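Local coordinates for protein OXA-46 oxacillinase (Pseudomonas aeruginosa, PDB 3IF6) that probably hydrolyses beta-lactam antibiotics to substituted beta-amino acids, as a serine beta-lactamase of class D, at residues B[174-177]-B[178-182]. Residues are numbered along the deposited sequence; the frame is centred on the assembly and turned at random.
Sequences FLRK and LYRNQ
Lys-177 O receives the backbone N of Gln-182 at 3.0 Å, and Asn-181 N returns to Leu-178 O at 3.1 Å; together these bonds make the Schellman motif that ends helix 168-179. Asn-181, the C-prime residue, reverses the chain with its positive phi of 65°. The last regular turn is still helical, with Tyr-179 N reaching Leu-175 O at 2.9 Å in an almost straight bond. Arg-180 N is shared between Arg-176 O, at 3.2 Å, and a weaker bond to Lys-177 O, as the backbone leaves helical geometry.

One turn apart, the side chains of Arg-176 and Arg-180 run side by side in the same direction. Arg-176 carries CG opposite its own N (chi1 -167°) and bends only at chi3, whereas bends at chi2 and chi3 bring Arg-180 NE edge-on to within 3.1 Å of Arg-176 CG. Tyr-179 CD2 sits over one face of the Arg-180 guanidinium, offset toward the rim. The two guanidinium planes stand 75° apart, and Glu-49 bridges both arginines through separate carboxylate oxygens, which probably offsets their like charges. Past the turn, the Gln-182 side chain crosses that of Lys-177 nearly perpendicularly, OE1 4.0 Å from Lys-177 CG. On the side facing helix 75-84, Leu-178 CD2 comes obliquely to the Phe-174 ring, 4.4 Å from CE2.

Lys-194 and Gln-190 of helix 187-196 hold Asn-181 through its side-chain and main-chain oxygens, respectively. Phe-174 and Leu-178 pack against helix 75-84, whereas Leu-175 and Tyr-179 lie on strands 217-226 and 229-238, placing this helix end between the central sheet and the helical region of the penicillin-binding transpeptidase fold.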
loop_
_atom_site.group_PDB
_atom_site.type_symbol
_atom_site.label_atom_id
_atom_site.label_comp_id
_atom_site.label_asym_id
_atom_site.label_seq_id
_atom_site.Cartn_x
_atom_site.Cartn_y
_atom_site.Cartn_z
ATOM N N PHE B 174 11.724 -12.767 8.978
ATOM C CA PHE B 174 10.261 -12.661 9.129
ATOM C C PHE B 174 9.633 -11.816 8.032
ATOM O O PHE B 174 8.626 -12.202 7.458
ATOM C CB PHE B 174 9.855 -12.108 10.506
ATOM C CG PHE B 174 8.381 -11.778 10.608
ATOM C CD1 PHE B 174 7.435 -12.791 10.828
ATOM C CD2 PHE B 174 7.936 -10.457 10.452
ATOM C CE1 PHE B 174 6.063 -12.489 10.898
ATOM C CE2 PHE B 174 6.576 -10.144 10.521
ATOM C CZ PHE B 174 5.632 -11.161 10.742
ATOM N N LEU B 175 10.249 -10.681 7.728
ATOM C CA LEU B 175 9.710 -9.730 6.768
ATOM C C LEU B 175 9.782 -10.267 5.372
ATOM O O LEU B 175 8.852 -10.050 4.590
ATOM C CB LEU B 175 10.447 -8.396 6.822
ATOM C CG LEU B 175 10.367 -7.515 8.054
ATOM C CD1 LEU B 175 11.485 -6.491 7.985
ATOM C CD2 LEU B 175 9.005 -6.846 8.154
ATOM N N ARG B 176 10.898 -10.929 5.042
ATOM C CA ARG B 176 11.060 -11.569 3.729
ATOM C C ARG B 176 9.994 -12.649 3.452
ATOM O O ARG B 176 9.458 -12.722 2.346
ATOM C CB ARG B 176 12.480 -12.095 3.506
ATOM C CG ARG B 176 12.723 -12.481 2.018
ATOM C CD ARG B 176 14.114 -13.067 1.740
ATOM N NE ARG B 176 15.157 -12.324 2.466
ATOM C CZ ARG B 176 16.455 -12.408 2.199
ATOM N NH1 ARG B 176 16.877 -13.182 1.190
ATOM N NH2 ARG B 176 17.326 -11.704 2.919
ATOM N N LYS B 177 9.680 -13.456 4.463
ATOM C CA LYS B 177 8.554 -14.392 4.377
ATOM C C LYS B 177 7.257 -13.644 4.053
ATOM O O LYS B 177 6.540 -14.029 3.138
ATOM C CB LYS B 177 8.370 -15.203 5.675
ATOM C CG LYS B 177 9.542 -16.123 6.091
ATOM C CD LYS B 177 9.579 -16.220 7.607
ATOM C CE LYS B 177 10.252 -17.478 8.133
ATOM N NZ LYS B 177 9.789 -17.775 9.541
ATOM N N LEU B 178 6.984 -12.575 4.798
ATOM C CA LEU B 178 5.763 -11.788 4.665
ATOM C C LEU B 178 5.604 -11.230 3.259
ATOM O O LEU B 178 4.557 -11.409 2.632
ATOM C CB LEU B 178 5.730 -10.656 5.704
ATOM C CG LEU B 178 4.544 -9.677 5.699
ATOM C CD1 LEU B 178 3.167 -10.367 5.725
ATOM C CD2 LEU B 178 4.662 -8.682 6.834
ATOM N N TYR B 179 6.655 -10.580 2.776
ATOM C CA TYR B 179 6.748 -10.123 1.405
ATOM C C TYR B 179 6.414 -11.184 0.336
ATOM O O TYR B 179 5.786 -10.859 -0.681
ATOM C CB TYR B 179 8.158 -9.622 1.158
ATOM C CG TYR B 179 8.401 -9.140 -0.236
ATOM C CD1 TYR B 179 7.939 -7.887 -0.652
ATOM C CD2 TYR B 179 9.114 -9.916 -1.150
ATOM C CE1 TYR B 179 8.178 -7.420 -1.927
ATOM C CE2 TYR B 179 9.342 -9.455 -2.439
ATOM C CZ TYR B 179 8.867 -8.202 -2.820
ATOM O OH TYR B 179 9.101 -7.721 -4.097
ATOM N N ARG B 180 6.860 -12.425 0.538
ATOM C CA ARG B 180 6.690 -13.480 -0.469
ATOM C C ARG B 180 5.438 -14.335 -0.235
ATOM O O ARG B 180 5.261 -15.377 -0.885
ATOM C CB ARG B 180 7.921 -14.399 -0.498
ATOM C CG ARG B 180 9.110 -13.842 -1.210
ATOM C CD ARG B 180 10.406 -14.379 -0.593
ATOM N NE ARG B 180 11.508 -13.407 -0.670
ATOM C CZ ARG B 180 11.701 -12.529 -1.662
ATOM N NH1 ARG B 180 10.883 -12.500 -2.720
ATOM N NH2 ARG B 180 12.728 -11.679 -1.610
ATOM N N ASN B 181 4.605 -13.894 0.710
ATOM C CA ASN B 181 3.335 -14.534 1.079
ATOM C C ASN B 181 3.525 -15.921 1.679
ATOM O O ASN B 181 2.572 -16.695 1.802
ATOM C CB ASN B 181 2.325 -14.491 -0.089
ATOM C CG ASN B 181 2.119 -13.075 -0.609
ATOM O OD1 ASN B 181 1.662 -12.193 0.144
ATOM N ND2 ASN B 181 2.503 -12.828 -1.871
ATOM N N GLN B 182 4.761 -16.163 2.120
ATOM C CA GLN B 182 5.205 -17.444 2.657
ATOM C C GLN B 182 4.756 -17.770 4.085
ATOM O O GLN B 182 4.954 -18.894 4.533
ATOM C CB GLN B 182 6.730 -17.539 2.619
ATOM C CG GLN B 182 7.382 -17.408 1.241
ATOM C CD GLN B 182 8.909 -17.653 1.286
ATOM O OE1 GLN B 182 9.607 -17.297 2.259
ATOM N NE2 GLN B 182 9.425 -18.274 0.227
#